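PDB 4HSS: putative fimbrial subunit from Corynebacterium diphtheriae, which probably polymerises as the major pilin SpaD into the shaft of a surface pilus, its domains reinforced by isopeptide bonds between Lys and Asn side chains. Local coordinates for residues R276-F281 with K291-E296; V211-A216 with K255-F260. All coordinates share one frame; numbering follows the deposited sequence.

Interaction 1: residues R276-F281 with K291-E296; sequences RADVIF and KNKTNE
Arg276 and Glu296 meet across the hairpin formed by strands 272-282 and 289-293. The arginine chain can be followed outward: its CB lies 3.7 Å from Asn295 O, CG 4.0 Å from Glu296 OE2, and CD then passes 3.6 Å from that oxygen. Glu296 OE2 sits 3.6 Å from Arg276 NH1, close to the guanidinium plane at its edge, in a long salt bridge. A water bridges the two groups, donating to Glu296 OE2 and weakly accepting from NH1. With CG between the backbone N and the carbonyl carbon (chi1 61°) and the chain straight from there to NE, the guanidinium is carried up to the carboxylate, whose plane is turned 56° from its own.

Beside them Thr294 replaces a backbone group in the ladder. Its OG1 accepts a hydrogen bond of 3.0 Å from Ala277 N and donates one of 2.7 Å to Asn295 O, in the carbonyl plane and on a lone pair, so two bonds hold the hydroxyl. Thr294 N returns a nearly straight bond to Ala277 O (174°). Farther along, Val279 and Asn292 form a hydrogen-bonded pair, and Val279 CG2 packs 3.6 Å from Asn292 CB. On the other face, Asp278 OD1 lies along the methylenes of Lys293, 3.4 Å from its CD, while Lys291 runs alongside Ile280, its NZ beside CG1.

Strand 196-201 also pairs with strand 272-282, through backbone hydrogen bonds Glu199-Asp278 and Arg197-Ile280. Val279, Asn292 and Thr294 rest on Thr161 of strand 149-166, and Ala277 and Thr294 touch Ile180 of strand 175-183.

Interaction 2: residues V211-A216 with K255-F260; sequences VTEVKA and KMSLTF
Segments 211-216 and 255-260 run antiparallel, their axes 170° apart, with the register slipping by one residue where Thr212 and Glu213 both face Thr259. Thr259 O accepts from Thr212 N at 2.8 Å and from Glu213 N at 3.1 Å, both donors coming from the same face of the carbonyl plane. A psi of -34° at Thr212 turns the N-H of Glu213 to the same side as that of Thr212, so both meet one acceptor. Thr212 OG1 adds a weak third bond to the same oxygen. Beyond the bulge the ladder is regular: Thr259 N returns a bond to Glu213 O, and Lys215 and Ser257 exchange a pair.

The apolar face is led by Leu258. With CG anti to the backbone N (chi1 163°), its CD1 touches two valines of the opposite strand, 3.7 Å from Val211 CG1 and 3.8 Å from Val214 CG2, meeting Val211 at about a right angle. At one end Met256, bent back on itself, brings SD to 3.8 Å from Ala216 CB. At the other, Phe260 offers CB to Val211, 4.1 Å from its CG2, while its ring packs on Leu238 and Ile180.

On the opposite face, Lys215 CB and Ser257 CB touch at 3.8 Å; at the bulge, Thr259 CG2 comes within 3.3 Å of Thr212 OG1. Thr259 OG1 itself is hydrogen-bonded to Thr179 on strand 175-183, and Lys255 NZ forms a salt bridge with Asp183 there.

The two residues set against one make this a classic beta bulge. It lies in a sheet of the central domain, whose valine, leucine and methionine face turns to strands 196-201 and 237-242, consistent with a CnaA-type beta sandwich.

Interactions 1 and 2 belong to the same central domain but to different sheets. Their centres are 14 Å apart and their nearest atoms about 6 Å, so they do not touch directly. Interaction 2 closes first along the chain, and strand 255-264 is followed by strand 272-282, which opens the hairpin of interaction 1. Neighbours common to both link them: Phe198 is met by Val279 from one contact and by Met256 and Leu258 from the other, while Ile180 touches Ala277, Thr294, Leu258 and Phe260. Both contacts lie away from the calcium site formed by Ile406, Glu408, Asp416 and Thr419, and are structural packing.

Interaction 1: residues R276-F281 with K291-E296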
ATOM      1  N   ARG A 276       5.574  -4.755   0.757  1.00 32.60           N
ATOM      2  CA  ARG A 276       4.569  -4.102  -0.060  1.00 31.51           C
ATOM      3  C   ARG A 276       3.363  -4.995  -0.031  1.00 35.41           C
ATOM      4  O   ARG A 276       3.505  -6.205   0.166  1.00 35.93           O
ATOM      5  CB  ARG A 276       5.079  -3.793  -1.470  1.00 30.84           C
ATOM      6  CG  ARG A 276       5.490  -4.972  -2.317  1.00 41.75           C
ATOM      7  CD  ARG A 276       5.896  -4.492  -3.696  1.00 68.90           C
ATOM      8  NE  ARG A 276       5.696  -5.524  -4.719  1.00 91.08           N
ATOM      9  CZ  ARG A 276       6.619  -6.407  -5.094  1.00107.35           C
ATOM     10  NH1 ARG A 276       7.826  -6.396  -4.537  1.00 99.65           N
ATOM     11  NH2 ARG A 276       6.342  -7.308  -6.027  1.00 86.45           N
ATOM     12  N   ALA A 277       2.184  -4.414  -0.168  1.00 31.88           N
ATOM     13  CA  ALA A 277       0.947  -5.175  -0.096  1.00 32.55           C
ATOM     14  C   ALA A 277      -0.022  -4.844  -1.259  1.00 40.53           C
ATOM     15  O   ALA A 277       0.232  -3.925  -2.045  1.00 40.96           O
ATOM     16  CB  ALA A 277       0.276  -4.898   1.246  1.00 33.42           C
ATOM     17  N   ASP A 278      -1.120  -5.616  -1.360  1.00 39.15           N
ATOM     18  CA  ASP A 278      -2.187  -5.453  -2.346  1.00 40.34           C
ATOM     19  C   ASP A 278      -3.567  -5.396  -1.667  1.00 45.12           C
ATOM     20  O   ASP A 278      -3.750  -5.962  -0.585  1.00 44.56           O
ATOM     21  CB  ASP A 278      -2.198  -6.621  -3.369  1.00 43.03           C
ATOM     22  CG  ASP A 278      -0.861  -6.960  -4.017  1.00 66.78           C
ATOM     23  OD1 ASP A 278      -0.657  -6.579  -5.202  1.00 64.52           O
ATOM     24  OD2 ASP A 278      -0.035  -7.660  -3.356  1.00 81.99           O
ATOM     25  N   VAL A 279      -4.549  -4.735  -2.318  1.00 41.14           N
ATOM     26  CA  VAL A 279      -5.943  -4.796  -1.916  1.00 41.20           C
ATOM     27  C   VAL A 279      -6.693  -5.209  -3.158  1.00 44.53           C
ATOM     28  O   VAL A 279      -6.383  -4.712  -4.248  1.00 43.47           O
ATOM     29  CB  VAL A 279      -6.623  -3.608  -1.169  1.00 45.89           C
ATOM     30  CG1 VAL A 279      -5.982  -3.341   0.178  1.00 45.67           C
ATOM     31  CG2 VAL A 279      -6.696  -2.344  -2.010  1.00 46.32           C
ATOM     32  N   ILE A 280      -7.605  -6.199  -3.003  1.00 40.70           N
ATOM     33  CA  ILE A 280      -8.430  -6.724  -4.083  1.00 39.93           C
ATOM     34  C   ILE A 280      -9.891  -6.621  -3.675  1.00 45.43           C
ATOM     35  O   ILE A 280     -10.288  -7.129  -2.631  1.00 46.56           O
ATOM     36  CB  ILE A 280      -8.065  -8.167  -4.531  1.00 42.43           C
ATOM     37  CG1 ILE A 280      -6.565  -8.337  -4.770  1.00 43.86           C
ATOM     38  CG2 ILE A 280      -8.819  -8.540  -5.776  1.00 40.44           C
ATOM     39  CD1 ILE A 280      -5.922  -9.279  -3.869  1.00 51.33           C
ATOM     40  N   PHE A 281     -10.684  -5.954  -4.508  1.00 41.16           N
ATOM     41  CA  PHE A 281     -12.115  -5.809  -4.354  1.00 39.57           C
ATOM     42  C   PHE A 281     -12.741  -5.773  -5.722  1.00 40.16           C
ATOM     43  O   PHE A 281     -12.031  -5.559  -6.707  1.00 36.06           O
ATOM     44  CB  PHE A 281     -12.474  -4.546  -3.547  1.00 41.34           C
ATOM     45  CG  PHE A 281     -11.882  -3.273  -4.092  1.00 42.90           C
ATOM     46  CD1 PHE A 281     -12.486  -2.602  -5.150  1.00 44.37           C
ATOM     47  CD2 PHE A 281     -10.712  -2.743  -3.553  1.00 44.75           C
ATOM     48  CE1 PHE A 281     -11.918  -1.443  -5.676  1.00 44.31           C
ATOM     49  CE2 PHE A 281     -10.153  -1.572  -4.074  1.00 46.76           C
ATOM     50  CZ  PHE A 281     -10.762  -0.932  -5.131  1.00 44.08           C
ATOM     51  N   LYS A 291      -7.288  -4.637  -8.490  1.00 46.12           N
ATOM     52  CA  LYS A 291      -6.091  -4.830  -7.685  1.00 45.70           C
ATOM     53  C   LYS A 291      -5.459  -3.470  -7.457  1.00 49.61           C
ATOM     54  O   LYS A 291      -5.298  -2.687  -8.401  1.00 51.88           O
ATOM     55  CB  LYS A 291      -5.113  -5.781  -8.372  1.00 48.08           C
ATOM     56  CG  LYS A 291      -4.079  -6.368  -7.416  1.00 65.55           C
ATOM     57  CD  LYS A 291      -3.271  -7.457  -8.103  1.00 74.89           C
ATOM     58  CE  LYS A 291      -2.988  -8.616  -7.186  1.00 92.40           C
ATOM     59  NZ  LYS A 291      -4.181  -9.489  -7.015  1.00103.82           N
ATOM     60  N   ASN A 292      -5.133  -3.172  -6.223  1.00 42.72           N
ATOM     61  CA  ASN A 292      -4.472  -1.924  -5.876  1.00 41.06           C
ATOM     62  C   ASN A 292      -3.226  -2.282  -5.102  1.00 44.76           C
ATOM     63  O   ASN A 292      -3.284  -3.129  -4.209  1.00 43.65           O
ATOM     64  CB  ASN A 292      -5.403  -1.010  -5.088  1.00 34.71           C
ATOM     65  CG  ASN A 292      -6.361  -0.186  -5.906  1.00 51.32           C
ATOM     66  OD1 ASN A 292      -6.289  -0.138  -7.142  1.00 49.67           O
ATOM     67  ND2 ASN A 292      -7.282   0.503  -5.218  1.00 33.64           N
ATOM     68  N   LYS A 293      -2.086  -1.701  -5.485  1.00 41.40           N
ATOM     69  CA  LYS A 293      -0.776  -2.009  -4.884  1.00 39.54           C
ATOM     70  C   LYS A 293      -0.287  -0.834  -4.046  1.00 41.43           C
ATOM     71  O   LYS A 293      -0.412   0.308  -4.481  1.00 42.00           O
ATOM     72  CB  LYS A 293       0.254  -2.360  -5.990  1.00 40.51           C
ATOM     73  CG  LYS A 293      -0.164  -3.495  -6.920  1.00 51.67           C
ATOM     74  CD  LYS A 293       1.035  -4.411  -7.249  1.00 61.22           C
ATOM     75  CE  LYS A 293       0.864  -5.308  -8.452  1.00 46.41           C
ATOM     76  NZ  LYS A 293       0.561  -4.525  -9.679  1.00 49.64           N
ATOM     77  N   THR A 294       0.254  -1.103  -2.839  1.00 36.73           N
ATOM     78  CA  THR A 294       0.768  -0.065  -1.923  1.00 34.68           C
ATOM     79  C   THR A 294       2.177   0.344  -2.334  1.00 36.92           C
ATOM     80  O   THR A 294       2.793  -0.266  -3.196  1.00 36.61           O
ATOM     81  CB  THR A 294       0.807  -0.561  -0.415  1.00 35.86           C
ATOM     82  OG1 THR A 294       1.894  -1.464  -0.169  1.00 29.25           O
ATOM     83  CG2 THR A 294      -0.468  -1.193   0.062  1.00 35.75           C
ATOM     84  N   ASN A 295       2.715   1.323  -1.649  1.00 34.21           N
ATOM     85  CA  ASN A 295       4.121   1.691  -1.691  1.00 34.75           C
ATOM     86  C   ASN A 295       4.923   0.544  -1.011  1.00 41.71           C
ATOM     87  O   ASN A 295       4.325  -0.326  -0.364  1.00 43.85           O
ATOM     88  CB  ASN A 295       4.295   2.990  -0.892  1.00 34.44           C
ATOM     89  CG  ASN A 295       3.667   2.898   0.483  1.00 40.21           C
ATOM     90  OD1 ASN A 295       2.442   2.750   0.633  1.00 32.80           O
ATOM     91  ND2 ASN A 295       4.484   2.887   1.504  1.00 32.22           N
ATOM     92  N   GLU A 296       6.260   0.567  -1.121  1.00 36.52           N
ATOM     93  CA  GLU A 296       7.197  -0.345  -0.462  1.00 34.29           C
ATOM     94  C   GLU A 296       7.751   0.327   0.774  1.00 38.96           C
ATOM     95  O   GLU A 296       8.163   1.480   0.703  1.00 39.73           O
ATOM     96  CB  GLU A 296       8.351  -0.684  -1.408  1.00 34.99           C
ATOM     97  CG  GLU A 296       9.158  -1.900  -1.032  1.00 41.60           C
ATOM     98  CD  GLU A 296       9.794  -2.579  -2.233  1.00 66.26           C
ATOM     99  OE1 GLU A 296      10.784  -2.027  -2.768  1.00 49.66           O
ATOM    100  OE2 GLU A 296       9.291  -3.648  -2.655  1.00 65.00           O
TER
HETATM  101  O   HOH W   1       8.951  -6.173  -2.027  1.00 51.19           O

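Interaction 2: residues V211-A216 with K255-F260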
ATOM      1  N   VAL A 211      -3.024 -11.032  13.374  1.00 40.77           N
ATOM      2  CA  VAL A 211      -3.676  -9.847  12.833  1.00 40.45           C
ATOM      3  C   VAL A 211      -4.140  -9.101  14.074  1.00 47.21           C
ATOM      4  O   VAL A 211      -4.806  -9.701  14.930  1.00 49.13           O
ATOM      5  CB  VAL A 211      -4.802 -10.205  11.833  1.00 42.88           C
ATOM      6  CG1 VAL A 211      -5.799  -9.061  11.685  1.00 42.56           C
ATOM      7  CG2 VAL A 211      -4.222 -10.593  10.480  1.00 42.08           C
ATOM      8  N   THR A 212      -3.708  -7.856  14.254  1.00 43.28           N
ATOM      9  CA  THR A 212      -4.078  -7.182  15.496  1.00 42.77           C
ATOM     10  C   THR A 212      -5.363  -6.376  15.351  1.00 48.87           C
ATOM     11  O   THR A 212      -6.128  -6.316  16.310  1.00 49.56           O
ATOM     12  CB  THR A 212      -2.942  -6.345  16.072  1.00 40.52           C
ATOM     13  OG1 THR A 212      -2.730  -5.179  15.299  1.00 41.85           O
ATOM     14  CG2 THR A 212      -1.650  -7.128  16.221  1.00 36.49           C
ATOM     15  N   GLU A 213      -5.619  -5.781  14.177  1.00 46.90           N
ATOM     16  CA  GLU A 213      -6.812  -4.950  13.967  1.00 47.10           C
ATOM     17  C   GLU A 213      -7.231  -4.884  12.492  1.00 49.14           C
ATOM     18  O   GLU A 213      -6.391  -4.684  11.617  1.00 49.71           O
ATOM     19  CB  GLU A 213      -6.530  -3.517  14.500  1.00 48.55           C
ATOM     20  CG  GLU A 213      -7.664  -2.512  14.359  1.00 59.76           C
ATOM     21  CD  GLU A 213      -7.184  -1.091  14.154  1.00 72.87           C
ATOM     22  OE1 GLU A 213      -6.499  -0.832  13.138  1.00 75.19           O
ATOM     23  OE2 GLU A 213      -7.496  -0.233  15.012  1.00 56.06           O
ATOM     24  N   VAL A 214      -8.544  -5.031  12.243  1.00 43.22           N
ATOM     25  CA  VAL A 214      -9.196  -4.861  10.944  1.00 41.24           C
ATOM     26  C   VAL A 214     -10.307  -3.816  11.120  1.00 46.11           C
ATOM     27  O   VAL A 214     -11.271  -4.042  11.850  1.00 43.93           O
ATOM     28  CB  VAL A 214      -9.709  -6.154  10.291  1.00 43.06           C
ATOM     29  CG1 VAL A 214     -10.304  -5.853   8.915  1.00 42.23           C
ATOM     30  CG2 VAL A 214      -8.595  -7.189  10.172  1.00 42.58           C
ATOM     31  N   LYS A 215     -10.143  -2.661  10.480  1.00 45.28           N
ATOM     32  CA  LYS A 215     -11.093  -1.555  10.585  1.00 45.55           C
ATOM     33  C   LYS A 215     -11.784  -1.218   9.235  1.00 47.74           C
ATOM     34  O   LYS A 215     -11.130  -1.184   8.190  1.00 48.86           O
ATOM     35  CB  LYS A 215     -10.352  -0.309  11.104  1.00 47.96           C
ATOM     36  CG  LYS A 215     -10.704   0.084  12.529  1.00 60.69           C
ATOM     37  CD  LYS A 215      -9.834   1.239  13.045  1.00 69.44           C
ATOM     38  CE  LYS A 215     -10.280   2.626  12.634  1.00 79.25           C
ATOM     39  NZ  LYS A 215      -9.232   3.657  12.894  1.00 87.65           N
ATOM     40  N   ALA A 216     -13.098  -0.984   9.272  1.00 41.39           N
ATOM     41  CA  ALA A 216     -13.899  -0.485   8.140  1.00 41.19           C
ATOM     42  C   ALA A 216     -14.403   0.886   8.553  1.00 43.64           C
ATOM     43  O   ALA A 216     -15.295   0.973   9.390  1.00 40.23           O
ATOM     44  CB  ALA A 216     -15.058  -1.423   7.831  1.00 41.70           C
ATOM     45  N   LYS A 255     -12.729   4.010   4.569  1.00 46.15           N
ATOM     46  CA  LYS A 255     -11.288   3.802   4.618  1.00 44.82           C
ATOM     47  C   LYS A 255     -11.087   2.512   5.386  1.00 47.15           C
ATOM     48  O   LYS A 255     -11.470   2.436   6.565  1.00 47.60           O
ATOM     49  CB  LYS A 255     -10.554   5.001   5.264  1.00 47.78           C
ATOM     50  CG  LYS A 255      -9.024   4.878   5.390  1.00 47.93           C
ATOM     51  CD  LYS A 255      -8.283   5.170   4.073  1.00 62.56           C
ATOM     52  CE  LYS A 255      -8.019   6.648   3.836  1.00 76.61           C
ATOM     53  NZ  LYS A 255      -7.274   6.883   2.566  1.00 80.84           N
ATOM     54  N   MET A 256     -10.632   1.456   4.666  1.00 40.57           N
ATOM     55  CA  MET A 256     -10.316   0.130   5.202  1.00 38.52           C
ATOM     56  C   MET A 256      -8.915   0.138   5.835  1.00 40.53           C
ATOM     57  O   MET A 256      -8.021   0.838   5.360  1.00 39.77           O
ATOM     58  CB  MET A 256     -10.369  -0.947   4.087  1.00 40.31           C
ATOM     59  CG  MET A 256     -11.736  -1.141   3.433  1.00 42.07           C
ATOM     60  SD  MET A 256     -13.084  -1.609   4.548  1.00 44.44           S
ATOM     61  CE  MET A 256     -12.431  -3.123   5.278  1.00 39.88           C
ATOM     62  N   SER A 257      -8.712  -0.660   6.884  1.00 36.75           N
ATOM     63  CA  SER A 257      -7.426  -0.737   7.587  1.00 34.65           C
ATOM     64  C   SER A 257      -7.136  -2.140   8.092  1.00 36.09           C
ATOM     65  O   SER A 257      -8.030  -2.832   8.584  1.00 35.97           O
ATOM     66  CB  SER A 257      -7.401   0.233   8.764  1.00 37.00           C
ATOM     67  OG  SER A 257      -6.170   0.160   9.471  1.00 48.94           O
ATOM     68  N   LEU A 258      -5.871  -2.539   7.988  1.00 30.77           N
ATOM     69  CA  LEU A 258      -5.380  -3.808   8.500  1.00 28.85           C
ATOM     70  C   LEU A 258      -4.046  -3.564   9.166  1.00 35.45           C
ATOM     71  O   LEU A 258      -3.123  -3.065   8.519  1.00 34.92           O
ATOM     72  CB  LEU A 258      -5.250  -4.884   7.399  1.00 27.40           C
ATOM     73  CG  LEU A 258      -4.378  -6.105   7.740  1.00 32.28           C
ATOM     74  CD1 LEU A 258      -5.094  -7.064   8.671  1.00 32.09           C
ATOM     75  CD2 LEU A 258      -3.972  -6.861   6.506  1.00 37.31           C
ATOM     76  N   THR A 259      -3.948  -3.919  10.464  1.00 34.18           N
ATOM     77  CA  THR A 259      -2.707  -3.890  11.228  1.00 34.14           C
ATOM     78  C   THR A 259      -2.404  -5.327  11.633  1.00 39.47           C
ATOM     79  O   THR A 259      -3.266  -5.994  12.197  1.00 41.05           O
ATOM     80  CB  THR A 259      -2.760  -2.903  12.394  1.00 38.76           C
ATOM     81  OG1 THR A 259      -2.953  -1.586  11.860  1.00 43.94           O
ATOM     82  CG2 THR A 259      -1.481  -2.920  13.223  1.00 31.35           C
ATOM     83  N   PHE A 260      -1.229  -5.827  11.255  1.00 35.36           N
ATOM     84  CA  PHE A 260      -0.806  -7.164  11.627  1.00 34.79           C
ATOM     85  C   PHE A 260       0.636  -7.143  12.185  1.00 36.35           C
ATOM     86  O   PHE A 260       1.416  -6.233  11.896  1.00 37.62           O
ATOM     87  CB  PHE A 260      -0.963  -8.145  10.459  1.00 37.03           C
ATOM     88  CG  PHE A 260      -0.037  -7.954   9.291  1.00 38.35           C
ATOM     89  CD1 PHE A 260       1.177  -8.628   9.230  1.00 38.99           C
ATOM     90  CD2 PHE A 260      -0.412  -7.161   8.208  1.00 39.60           C
ATOM     91  CE1 PHE A 260       2.024  -8.474   8.134  1.00 39.11           C
ATOM     92  CE2 PHE A 260       0.432  -7.016   7.108  1.00 41.18           C
ATOM     93  CZ  PHE A 260       1.646  -7.678   7.080  1.00 38.67           C
TER